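Local coordinates for oligopeptide-binding protein oppA (Lactococcus lactis, PDB 3DRF) that captures oligopeptides in a large cavity between closing lobes, venus-flytrap fashion, and serves the OppABCDF ABC transporter in their uptake, at residues A[554-557]-A[563-566]; A[237-242]-A[246-251]; A[57-62]-A[67-72]; A[265-270]-A[545-550]; A[281-286]-A[292-297]. One frame throughout, in Å; residues are numbered along the deposited sequence.

Contact 1: residues A[554-557]-A[563-566]; sequences GMTL and NTWS
Thr-564 meets Gly-554, Met-555 and Thr-556 at the surface, where the short helix 564-567 near the end of the chain folds back over the loop that leaves strand 536-549. Asn-563 holds the N-cap position of this helix, yet its side chain makes no capping bond; its carbonyl O takes a weak bond from Ser-566 N. Thr-564 then carries nearly the whole contact, its two branches parting. CG2 is swung anti to the backbone N and lies 3.8 Å from Gly-554 O, with Met-555 SD at 4.2 Å from the same methyl. OG1 goes the other way, 3.5 Å from Thr-556 CG2, and binds a water at 2.9 Å. That water donates to Thr-556 O at 3.0 Å, so the polar link between loop and helix is made through solvent. Thr-556 keeps its own hydroxyl for Asp-558 N, turning its methyl to the helix. Gly-554 has backbone angles (phi 94°) at which a CB would jam against the preceding carbonyl. Trp-565 carries its indole to Pro-65, tying the helix to another loop. Ser-566 ends the segment, with OG hydrogen-bonded to the backbone carbonyl O of Glu-246.

Contact 2: residues A[237-242]-A[246-251]; sequences YVPNPY and EKPKLN
Lys-247 brings NZ to 2.9 Å from Pro-241 O, yet the angle is too poor for a hydrogen bond; the ammonium makes a weak one with Tyr-243 O instead. Its chain is bent at chi2 (-70°) and again near the end, which curls the amino group back toward the carbonyl of Pro-241, in the loop after strand 234-239. A charge set among backbone carbonyls in this way would probably be held by general electrostatic attraction more than by one directed bond. Proline packing makes up the rest. Pro-239 directs its CB toward 246-251, and its ring carbons touch there: CB meets Pro-248 CG at 4.3 Å, CG lies 3.8 Å from Leu-250 O, and CD comes within 3.3 Å of Asn-251 O. These ring carbons sit against two successive carbonyls, a close approach of carbon to oxygen. Pro-248 also rests on Phe-224 of strand 224-230. Just past the strand, Asn-240 OD1 accepts from Tyr-242 N at 3.1 Å, with the Tyr-242 nitrogen 56° out of the carbonyl plane, off the lone pairs; Asn-240 ND2 is bonded to Gly-222 O, so both ends of the amide are fixed. This Asx turn bends the chain as it leaves strand 234-239. The chain then loops back along Pro-239 to enter strand 252-258, the antiparallel neighbour of 234-239 in a five-stranded mixed sheet: a beta-hairpin connection whose long loop carries Pro-241 and Pro-248.

Contact 3: residues A[57-62]-A[67-72]; sequences ATFATM and GGQDGL
Phe-59 has CG anti to its amide nitrogen (chi1 -167°), and Gln-69 has CG anti to its carbonyl carbon (chi1 -60°) with the chain stretched out beyond; the two side chains thus converge on one flank of helix 57-62. The Gln-69 amide ends at the edge of the Phe-59 ring, near the ring plane, with the two planes 59° apart. It also reaches across to Ala-60, its CD 4.2 Å from Ala-60 CA. The loop presents this side chain through an uncommon backbone: Gly-68, Gln-69 and Asp-70 all have left-handed helical angles, forming a single turn that Gly-71 N closes onto Gly-67 O at 3.3 Å. Within helix 57-62, Ala-57 O accepts from Thr-61 N at 3.0 Å and from Thr-61 OG1 at 2.9 Å, the two donors coming from opposite faces of the carbonyl plane. Phe-59 also meets Trp-49 in an edge-to-face (T-shaped) stack. The bound peptide lies alongside, hydrogen-bonded to the backbone of Ala-57 and packed on Ala-60, so the helix forms part of the binding-cavity wall. An alanine in place of Gln-69 is likely to open a gap beside Ala-60 and the Phe-59 edge and to let the left-handed turn shift against the helix. No polar bond links the two segments directly, so their fit rests on van der Waals contact of the Gln-69 chain and amide with Ala-60 and the Phe-59 edge, next to the peptide.

Contact 4: residues A[265-270]-A[545-550]; sequences AALSSS and YTPVNK
Leu-267 and Pro-547 make the apolar part: both methyls of the leucine face one ring carbon, CD1 at 3.9 Å and CD2 at 4.0 Å from Pro-547 CG. The two side chains cross at about a right angle, so the forked end of the leucine straddles the tip of the proline ring. Val-286 touches both and extends the apolar patch. Here the end of helix 263-268 packs against strand 536-549 of the large mixed sheet. The helix finishes in a Schellman motif, Ser-270 taking a positive phi (62°) with two bonds running back into the last turn. Among the backbone bonds of this helix end are Ser-270 N to Leu-267 O at 3.1 Å and Ser-269 N to Ala-265 O at 3.0 Å. The polar part is carried by water. Asn-549 ND2 donates to it at 2.7 Å, while Ser-270 OG binds it only weakly, at 3.4 Å; the two side-chain atoms themselves stand 4.1 Å apart. Asn-549 CG lies anti to the backbone N (chi1 -177°), which extends the amide toward the helix end. Its OD1 accepts from Arg-551 N, holding the amide in place so that ND2 faces the water.

Contact 5: residues A[281-286]-A[292-297]; sequences SQYKQV and YKVLGQ
Val-294 lies between Tyr-283 and Val-286, one helical turn apart, where helix 283-287 packs against the start of strand 292-307 in an alpha-beta unit of the large mixed sheet. Apolar contacts dominate. The two methyls of Val-294 divide the work: CG1 approaches the edge of the Tyr-283 ring, near its plane, at 4.0 Å from CE1, and CG2 meets Val-286 CG1, also at 4.0 Å. With CG1 anti to the backbone N (chi1 -177°), Val-294 turns one methyl to each helix residue. Both pairs meet at a slant. Val-286 is buried, while the Tyr-283 ring meets the Tyr-545 ring with the planes about 50° apart; this neighbour from strand 536-549 extends the apolar layer over the sheet. Backbone bonds run within the helix, Val-286 N to Gln-282 O at 3.0 Å, and between the strands, where Lys-293 and Leu-295 pair with Val-548 and Thr-546 of the adjacent antiparallel strand. The polar contact between the segments goes through water. Tyr-283 CG lies anti to its own N (chi1 -173°), which sends the hydroxyl out past Val-294 toward the strand. There a water sits 2.9 Å from Tyr-283 OH and donates a weak bond of 3.3 Å to Leu-295 O.

Contacts 4 and 5 form one cluster, centres about 9 Å apart: strands 536-549 and 292-307 are neighbours, with Val-548 N to Lys-293 O at 2.9 Å, and Leu-267 O binds Tyr-292 OH at 2.7 Å. Contact 1 joins this cluster to the rest: Leu-557 O meets Gln-297 NE2 of contact 5 at 3.0 Å, and helix 564-567 touches contact 2, with Trp-565 O 4.0 Å from Pro-248 CB. Contact 2 in turn touches contact 3 through Tyr-237 OH and Met-62 O, 2.7 Å apart. Contact 3 meets the bound peptide, while contacts 4 and 5 do not touch it, their nearest atoms about 8 and 9 Å from those of contact 3.

Contact 1: residues A[554-557]-A[563-566]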
# COMPACT_ATOMS: atom_id res chain seq x y z
N GLY A 554 17.71 -11.55 17.32
CA GLY A 554 16.75 -10.49 17.56
C GLY A 554 15.87 -10.08 16.38
O GLY A 554 15.09 -9.20 16.52
N MET A 555 16.03 -10.68 15.23
CA MET A 555 15.16 -10.38 14.11
C MET A 555 13.82 -11.15 14.28
O MET A 555 13.81 -12.22 14.81
CB MET A 555 15.81 -10.71 12.78
CG MET A 555 14.94 -10.50 11.56
SD MET A 555 14.38 -8.77 11.28
CE MET A 555 13.14 -8.99 10.03
N THR A 556 12.73 -10.53 13.81
CA THR A 556 11.41 -11.16 14.00
C THR A 556 10.47 -10.67 12.95
O THR A 556 10.62 -9.62 12.42
CB THR A 556 10.86 -10.82 15.41
OG1 THR A 556 9.70 -11.59 15.67
CG2 THR A 556 10.46 -9.32 15.53
N LEU A 557 9.46 -11.48 12.67
CA LEU A 557 8.32 -11.07 11.84
C LEU A 557 7.01 -11.05 12.66
O LEU A 557 5.93 -11.02 12.12
CB LEU A 557 8.18 -11.93 10.57
CG LEU A 557 9.23 -11.75 9.46
CD1 LEU A 557 8.82 -12.60 8.26
CD2 LEU A 557 9.33 -10.24 9.01
N ASN A 563 10.53 -2.77 18.92
CA ASN A 563 11.94 -2.36 19.10
C ASN A 563 12.93 -3.23 18.39
O ASN A 563 14.05 -3.33 18.79
CB ASN A 563 12.26 -2.37 20.57
CG ASN A 563 11.90 -1.12 21.23
OD1 ASN A 563 12.42 -0.09 20.90
ND2 ASN A 563 11.01 -1.21 22.15
N THR A 564 12.49 -3.86 17.33
CA THR A 564 13.35 -4.75 16.57
C THR A 564 14.71 -4.12 16.21
O THR A 564 15.70 -4.74 16.36
CB THR A 564 12.65 -5.26 15.34
OG1 THR A 564 11.46 -5.94 15.75
CG2 THR A 564 13.52 -6.31 14.62
N TRP A 565 14.72 -2.91 15.66
CA TRP A 565 16.00 -2.32 15.21
C TRP A 565 16.98 -2.03 16.36
O TRP A 565 18.12 -1.98 16.16
CB TRP A 565 15.76 -1.05 14.37
CG TRP A 565 15.02 -1.42 13.09
CD1 TRP A 565 13.74 -1.08 12.74
CD2 TRP A 565 15.50 -2.25 12.04
NE1 TRP A 565 13.43 -1.60 11.55
CE2 TRP A 565 14.47 -2.36 11.09
CE3 TRP A 565 16.72 -2.90 11.79
CZ2 TRP A 565 14.62 -3.09 9.94
CZ3 TRP A 565 16.86 -3.61 10.63
CH2 TRP A 565 15.83 -3.69 9.72
N SER A 566 16.48 -1.84 17.56
CA SER A 566 17.33 -1.71 18.75
C SER A 566 17.74 -3.04 19.36
O SER A 566 18.71 -3.09 20.10
CB SER A 566 16.63 -0.87 19.80
OG SER A 566 16.48 0.45 19.35
O HOH W 1 10.03 -6.81 13.33

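Contact 2: residues A[237-242]-A[246-251]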
# COMPACT_ATOMS: atom_id res chain seq x y z
N TYR A 237 23.06 3.29 7.41
CA TYR A 237 22.53 3.74 8.67
C TYR A 237 23.55 3.65 9.83
O TYR A 237 24.29 2.65 9.96
CB TYR A 237 21.38 2.83 9.03
CG TYR A 237 20.05 3.04 8.32
CD1 TYR A 237 19.26 4.14 8.62
CD2 TYR A 237 19.53 2.08 7.47
CE1 TYR A 237 17.97 4.29 8.03
CE2 TYR A 237 18.28 2.24 6.89
CZ TYR A 237 17.52 3.34 7.18
OH TYR A 237 16.26 3.51 6.70
N VAL A 238 23.58 4.69 10.67
CA VAL A 238 24.38 4.69 11.91
C VAL A 238 23.45 5.08 13.04
O VAL A 238 22.37 5.61 12.76
CB VAL A 238 25.59 5.72 11.82
CG1 VAL A 238 26.46 5.31 10.62
CG2 VAL A 238 25.08 7.15 11.68
N PRO A 239 23.81 4.87 14.29
CA PRO A 239 22.86 5.20 15.35
C PRO A 239 22.55 6.71 15.38
O PRO A 239 23.40 7.52 15.11
CB PRO A 239 23.63 4.81 16.62
CG PRO A 239 24.49 3.62 16.15
CD PRO A 239 24.99 4.12 14.81
N ASN A 240 21.31 7.01 15.70
CA ASN A 240 20.86 8.38 15.95
C ASN A 240 21.02 8.70 17.44
O ASN A 240 20.31 8.20 18.22
CB ASN A 240 19.37 8.50 15.52
CG ASN A 240 18.73 9.80 15.96
OD1 ASN A 240 19.38 10.74 16.33
ND2 ASN A 240 17.44 9.84 15.89
N PRO A 241 22.01 9.52 17.77
CA PRO A 241 22.32 9.77 19.18
C PRO A 241 21.23 10.50 19.96
O PRO A 241 21.20 10.52 21.15
CB PRO A 241 23.62 10.63 19.13
CG PRO A 241 23.56 11.27 17.89
CD PRO A 241 22.91 10.29 16.90
N TYR A 242 20.33 11.11 19.22
CA TYR A 242 19.19 11.85 19.83
C TYR A 242 17.94 11.00 20.07
O TYR A 242 17.00 11.48 20.61
CB TYR A 242 18.85 13.08 18.96
CG TYR A 242 20.01 14.06 18.83
CD1 TYR A 242 20.41 14.87 19.90
CD2 TYR A 242 20.69 14.20 17.62
CE1 TYR A 242 21.48 15.72 19.79
CE2 TYR A 242 21.73 15.10 17.50
CZ TYR A 242 22.08 15.85 18.60
OH TYR A 242 23.10 16.75 18.51
N GLU A 246 15.31 2.90 23.31
CA GLU A 246 16.33 1.90 23.55
C GLU A 246 17.45 2.11 22.51
O GLU A 246 17.21 2.14 21.36
CB GLU A 246 15.71 0.50 23.40
CG GLU A 246 14.65 0.18 24.46
CD GLU A 246 15.23 0.09 25.85
OE1 GLU A 246 16.24 -0.61 25.98
OE2 GLU A 246 14.69 0.74 26.77
N LYS A 247 18.66 2.28 22.96
CA LYS A 247 19.75 2.46 22.04
C LYS A 247 20.14 1.16 21.35
O LYS A 247 20.19 0.16 21.98
CB LYS A 247 20.95 3.01 22.78
CG LYS A 247 20.59 4.29 23.52
CD LYS A 247 20.34 5.40 22.51
CE LYS A 247 19.97 6.76 23.09
NZ LYS A 247 20.54 7.91 22.28
N PRO A 248 20.41 1.19 20.06
CA PRO A 248 20.70 -0.04 19.35
C PRO A 248 22.01 -0.70 19.77
O PRO A 248 22.93 -0.09 20.22
CB PRO A 248 20.78 0.39 17.87
CG PRO A 248 20.86 1.81 17.88
CD PRO A 248 20.34 2.35 19.14
N LYS A 249 22.02 -2.01 19.57
CA LYS A 249 23.20 -2.84 19.82
C LYS A 249 24.19 -2.69 18.65
O LYS A 249 25.39 -2.72 18.87
CB LYS A 249 22.74 -4.30 19.97
CG LYS A 249 21.86 -4.60 21.22
CD LYS A 249 21.51 -6.14 21.32
CE LYS A 249 20.51 -6.45 22.42
NZ LYS A 249 21.15 -6.37 23.74
N LEU A 250 23.72 -2.52 17.44
CA LEU A 250 24.55 -2.47 16.24
C LEU A 250 25.31 -1.16 16.06
O LEU A 250 24.88 -0.17 16.54
CB LEU A 250 23.75 -2.71 14.95
CG LEU A 250 23.06 -4.07 14.80
CD1 LEU A 250 21.94 -4.01 13.75
CD2 LEU A 250 24.04 -5.20 14.38
N ASN A 251 26.48 -1.27 15.45
CA ASN A 251 27.23 -0.13 14.96
C ASN A 251 26.69 0.44 13.67
O ASN A 251 26.71 1.62 13.51
CB ASN A 251 28.72 -0.51 14.80
CG ASN A 251 29.60 0.65 14.38
OD1 ASN A 251 29.75 1.60 15.09
ND2 ASN A 251 30.11 0.57 13.22

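Contact 3: residues A[57-62]-A[67-72]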
# COMPACT_ATOMS: atom_id res chain seq x y z
N ALA A 57 5.97 0.37 -1.25
CA ALA A 57 6.31 -0.47 -0.12
C ALA A 57 7.83 -0.69 -0.02
O ALA A 57 8.33 -0.93 1.03
CB ALA A 57 5.55 -1.80 -0.26
N THR A 58 8.51 -0.64 -1.14
CA THR A 58 9.97 -0.87 -1.18
C THR A 58 10.69 0.15 -0.27
O THR A 58 11.35 -0.21 0.65
CB THR A 58 10.46 -0.75 -2.61
OG1 THR A 58 9.88 -1.81 -3.37
CG2 THR A 58 11.98 -0.92 -2.70
N PHE A 59 10.50 1.43 -0.53
CA PHE A 59 11.19 2.42 0.30
C PHE A 59 10.59 2.51 1.72
O PHE A 59 11.30 2.69 2.69
CB PHE A 59 11.25 3.83 -0.35
CG PHE A 59 12.22 4.67 0.40
CD1 PHE A 59 13.54 4.40 0.33
CD2 PHE A 59 11.74 5.56 1.36
CE1 PHE A 59 14.44 5.14 1.15
CE2 PHE A 59 12.63 6.25 2.13
CZ PHE A 59 13.90 6.06 2.03
N ALA A 60 9.28 2.35 1.85
CA ALA A 60 8.69 2.33 3.18
C ALA A 60 9.38 1.27 4.06
O ALA A 60 9.70 1.52 5.13
CB ALA A 60 7.17 2.04 3.10
N THR A 61 9.65 0.11 3.47
CA THR A 61 10.33 -0.96 4.20
C THR A 61 11.81 -0.60 4.48
O THR A 61 12.25 -0.72 5.57
CB THR A 61 10.25 -2.27 3.45
OG1 THR A 61 8.88 -2.65 3.33
CG2 THR A 61 10.97 -3.36 4.23
N MET A 62 12.52 -0.11 3.49
CA MET A 62 13.94 0.31 3.66
C MET A 62 14.16 1.45 4.65
O MET A 62 15.21 1.54 5.20
CB MET A 62 14.55 0.68 2.29
CG MET A 62 14.57 -0.51 1.30
SD MET A 62 15.35 -0.09 -0.29
CE MET A 62 17.10 -0.12 0.15
N GLY A 67 13.04 4.89 11.41
CA GLY A 67 11.77 5.24 12.01
C GLY A 67 10.58 4.94 11.11
O GLY A 67 9.50 5.21 11.49
N GLY A 68 10.78 4.35 9.95
CA GLY A 68 9.65 3.99 9.07
C GLY A 68 8.86 5.19 8.55
O GLY A 68 7.67 5.22 8.61
N GLN A 69 9.60 6.19 8.13
CA GLN A 69 9.06 7.54 7.72
C GLN A 69 8.37 8.23 8.91
O GLN A 69 7.39 8.87 8.80
CB GLN A 69 8.18 7.41 6.45
CG GLN A 69 8.97 6.84 5.29
CD GLN A 69 8.09 6.34 4.14
OE1 GLN A 69 8.35 6.63 3.00
NE2 GLN A 69 7.05 5.65 4.48
N ASP A 70 9.04 8.09 10.04
CA ASP A 70 8.77 8.84 11.28
C ASP A 70 7.36 8.61 11.87
O ASP A 70 6.66 9.47 12.27
CB ASP A 70 9.16 10.32 11.10
CG ASP A 70 10.64 10.46 10.77
OD1 ASP A 70 11.41 9.73 11.41
OD2 ASP A 70 10.96 11.22 9.91
N GLY A 71 7.06 7.33 11.92
CA GLY A 71 5.89 6.84 12.63
C GLY A 71 5.97 7.14 14.12
O GLY A 71 7.05 7.10 14.72
N LEU A 72 4.82 7.45 14.72
CA LEU A 72 4.76 7.94 16.11
C LEU A 72 4.33 6.92 17.18
O LEU A 72 4.71 7.06 18.28
CB LEU A 72 3.78 9.13 16.19
CG LEU A 72 4.26 10.42 15.54
CD1 LEU A 72 3.14 11.42 15.62
CD2 LEU A 72 5.57 10.96 16.27

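Contact 4: residues A[265-270]-A[545-550]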
# COMPACT_ATOMS: atom_id res chain seq x y z
N ALA A 265 21.71 -16.20 -5.06
CA ALA A 265 23.18 -16.23 -5.10
C ALA A 265 23.71 -15.29 -3.99
O ALA A 265 24.71 -15.57 -3.41
CB ALA A 265 23.67 -15.73 -6.50
N ALA A 266 23.04 -14.18 -3.73
CA ALA A 266 23.45 -13.27 -2.65
C ALA A 266 23.35 -13.91 -1.29
O ALA A 266 24.16 -13.68 -0.46
CB ALA A 266 22.61 -11.95 -2.69
N LEU A 267 22.35 -14.75 -1.08
CA LEU A 267 22.28 -15.51 0.14
C LEU A 267 23.35 -16.61 0.18
O LEU A 267 23.95 -16.79 1.20
CB LEU A 267 20.89 -16.16 0.29
CG LEU A 267 19.70 -15.17 0.40
CD1 LEU A 267 18.36 -15.95 0.22
CD2 LEU A 267 19.75 -14.49 1.77
N SER A 268 23.58 -17.30 -0.93
CA SER A 268 24.59 -18.35 -0.95
C SER A 268 26.00 -17.80 -0.65
O SER A 268 26.80 -18.45 -0.09
CB SER A 268 24.56 -19.08 -2.30
OG SER A 268 23.32 -19.69 -2.51
N SER A 269 26.26 -16.58 -1.06
CA SER A 269 27.59 -15.97 -0.87
C SER A 269 27.67 -15.11 0.42
O SER A 269 28.65 -14.49 0.69
CB SER A 269 27.91 -15.12 -2.07
OG SER A 269 27.18 -13.91 -2.09
N SER A 270 26.58 -15.07 1.19
CA SER A 270 26.50 -14.24 2.42
C SER A 270 26.67 -12.75 2.18
O SER A 270 27.13 -12.03 3.04
CB SER A 270 27.54 -14.73 3.46
OG SER A 270 27.17 -15.94 4.02
N TYR A 545 7.81 -14.40 3.79
CA TYR A 545 8.95 -15.07 4.44
C TYR A 545 10.16 -14.18 4.31
O TYR A 545 10.28 -13.43 3.40
CB TYR A 545 9.22 -16.46 3.82
CG TYR A 545 9.80 -16.40 2.40
CD1 TYR A 545 11.16 -16.53 2.19
CD2 TYR A 545 8.97 -16.26 1.29
CE1 TYR A 545 11.70 -16.53 0.96
CE2 TYR A 545 9.51 -16.21 0.02
CZ TYR A 545 10.88 -16.36 -0.14
OH TYR A 545 11.40 -16.39 -1.38
N THR A 546 11.08 -14.33 5.26
CA THR A 546 12.35 -13.59 5.27
C THR A 546 13.43 -14.54 5.75
O THR A 546 13.38 -15.02 6.83
CB THR A 546 12.27 -12.41 6.25
OG1 THR A 546 11.38 -11.44 5.69
CG2 THR A 546 13.67 -11.73 6.46
N PRO A 547 14.44 -14.81 4.94
CA PRO A 547 15.61 -15.53 5.46
C PRO A 547 16.55 -14.62 6.30
O PRO A 547 16.75 -13.48 6.00
CB PRO A 547 16.33 -16.00 4.18
CG PRO A 547 16.03 -14.94 3.17
CD PRO A 547 14.62 -14.44 3.52
N VAL A 548 17.06 -15.20 7.37
CA VAL A 548 17.91 -14.51 8.33
C VAL A 548 19.15 -15.36 8.61
O VAL A 548 19.02 -16.48 9.03
CB VAL A 548 17.14 -14.25 9.66
CG1 VAL A 548 18.05 -13.51 10.62
CG2 VAL A 548 15.84 -13.45 9.38
N ASN A 549 20.33 -14.83 8.37
CA ASN A 549 21.60 -15.55 8.65
C ASN A 549 21.62 -15.93 10.11
O ASN A 549 21.23 -15.19 10.96
CB ASN A 549 22.79 -14.64 8.29
CG ASN A 549 24.13 -15.31 8.47
OD1 ASN A 549 24.53 -15.64 9.55
ND2 ASN A 549 24.82 -15.45 7.39
N LYS A 550 22.09 -17.14 10.39
CA LYS A 550 22.15 -17.62 11.78
C LYS A 550 23.03 -16.80 12.75
O LYS A 550 22.85 -16.91 13.89
CB LYS A 550 22.46 -19.14 11.85
CG LYS A 550 21.36 -19.94 11.25
CD LYS A 550 21.57 -21.43 11.43
CE LYS A 550 20.67 -22.23 10.57
NZ LYS A 550 21.03 -23.73 10.56
O HOH W 2 24.50 -14.07 5.13

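Contact 5: residues A[281-286]-A[292-297]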
# COMPACT_ATOMS: atom_id res chain seq x y z
N SER A 281 8.14 -17.66 -5.48
CA SER A 281 8.72 -18.71 -6.34
C SER A 281 10.12 -19.16 -5.88
O SER A 281 10.56 -20.19 -6.26
CB SER A 281 8.79 -18.27 -7.79
OG SER A 281 9.63 -17.14 -7.94
N GLN A 282 10.80 -18.35 -5.08
CA GLN A 282 12.12 -18.69 -4.56
C GLN A 282 12.13 -19.37 -3.20
O GLN A 282 13.14 -19.68 -2.68
CB GLN A 282 12.97 -17.38 -4.51
CG GLN A 282 13.29 -16.82 -5.91
CD GLN A 282 13.90 -15.46 -5.89
OE1 GLN A 282 13.92 -14.80 -4.90
NE2 GLN A 282 14.38 -15.06 -7.02
N TYR A 283 10.97 -19.58 -2.62
CA TYR A 283 10.84 -20.08 -1.25
C TYR A 283 11.55 -21.43 -1.02
O TYR A 283 12.21 -21.61 -0.04
CB TYR A 283 9.34 -20.19 -0.89
CG TYR A 283 9.03 -20.53 0.57
CD1 TYR A 283 9.66 -19.87 1.64
CD2 TYR A 283 8.03 -21.42 0.88
CE1 TYR A 283 9.33 -20.13 2.94
CE2 TYR A 283 7.71 -21.68 2.18
CZ TYR A 283 8.36 -21.05 3.20
OH TYR A 283 8.02 -21.28 4.53
N LYS A 284 11.39 -22.36 -1.98
CA LYS A 284 12.00 -23.69 -1.82
C LYS A 284 13.54 -23.56 -1.88
O LYS A 284 14.23 -24.13 -1.10
CB LYS A 284 11.46 -24.65 -2.86
CG LYS A 284 12.01 -26.02 -2.66
CD LYS A 284 11.27 -26.99 -3.50
CE LYS A 284 10.20 -27.75 -2.76
NZ LYS A 284 9.51 -28.76 -3.66
N GLN A 285 14.06 -22.81 -2.83
CA GLN A 285 15.49 -22.54 -2.92
C GLN A 285 16.04 -21.98 -1.62
O GLN A 285 17.09 -22.34 -1.18
CB GLN A 285 15.84 -21.60 -4.10
CG GLN A 285 15.56 -22.12 -5.45
CD GLN A 285 16.15 -21.22 -6.48
OE1 GLN A 285 15.56 -20.24 -6.87
NE2 GLN A 285 17.35 -21.53 -6.88
N VAL A 286 15.29 -21.05 -1.02
CA VAL A 286 15.72 -20.41 0.21
C VAL A 286 15.71 -21.35 1.39
O VAL A 286 16.57 -21.35 2.20
CB VAL A 286 14.84 -19.15 0.49
CG1 VAL A 286 15.13 -18.61 1.90
CG2 VAL A 286 15.12 -18.08 -0.58
N TYR A 292 20.83 -20.34 7.23
CA TYR A 292 19.71 -19.38 7.40
C TYR A 292 18.53 -20.00 8.17
O TYR A 292 18.28 -21.16 8.03
CB TYR A 292 19.24 -18.88 6.02
CG TYR A 292 20.24 -17.95 5.32
CD1 TYR A 292 20.21 -16.57 5.51
CD2 TYR A 292 21.22 -18.46 4.49
CE1 TYR A 292 21.11 -15.76 4.90
CE2 TYR A 292 22.10 -17.67 3.92
CZ TYR A 292 22.07 -16.33 4.10
OH TYR A 292 22.97 -15.58 3.42
N LYS A 293 17.86 -19.17 8.97
CA LYS A 293 16.55 -19.38 9.59
C LYS A 293 15.53 -18.67 8.67
O LYS A 293 15.81 -17.63 8.19
CB LYS A 293 16.57 -18.75 10.99
CG LYS A 293 15.28 -18.91 11.78
CD LYS A 293 15.41 -18.43 13.21
CE LYS A 293 14.12 -18.49 13.91
NZ LYS A 293 14.25 -18.02 15.32
N VAL A 294 14.38 -19.24 8.43
CA VAL A 294 13.37 -18.60 7.58
C VAL A 294 12.15 -18.23 8.40
O VAL A 294 11.48 -19.10 8.91
CB VAL A 294 13.00 -19.50 6.42
CG1 VAL A 294 12.03 -18.81 5.52
CG2 VAL A 294 14.27 -19.90 5.62
N LEU A 295 11.93 -16.93 8.57
CA LEU A 295 10.81 -16.43 9.35
C LEU A 295 9.59 -16.28 8.45
O LEU A 295 9.75 -16.19 7.30
CB LEU A 295 11.18 -15.08 9.97
CG LEU A 295 12.50 -15.03 10.78
CD1 LEU A 295 12.70 -13.61 11.29
CD2 LEU A 295 12.34 -15.99 11.92
N GLY A 296 8.41 -16.22 9.03
CA GLY A 296 7.15 -16.12 8.28
C GLY A 296 6.12 -15.27 9.00
O GLY A 296 6.19 -15.05 10.17
N GLN A 297 5.16 -14.79 8.22
CA GLN A 297 4.00 -14.12 8.78
C GLN A 297 2.86 -14.13 7.74
O GLN A 297 3.07 -14.25 6.57
CB GLN A 297 4.34 -12.66 9.18
CG GLN A 297 4.63 -11.74 7.94
CD GLN A 297 5.07 -10.28 8.20
OE1 GLN A 297 5.28 -9.60 7.28
NE2 GLN A 297 5.28 -9.89 9.43
O HOH W 3 8.33 -18.93 6.16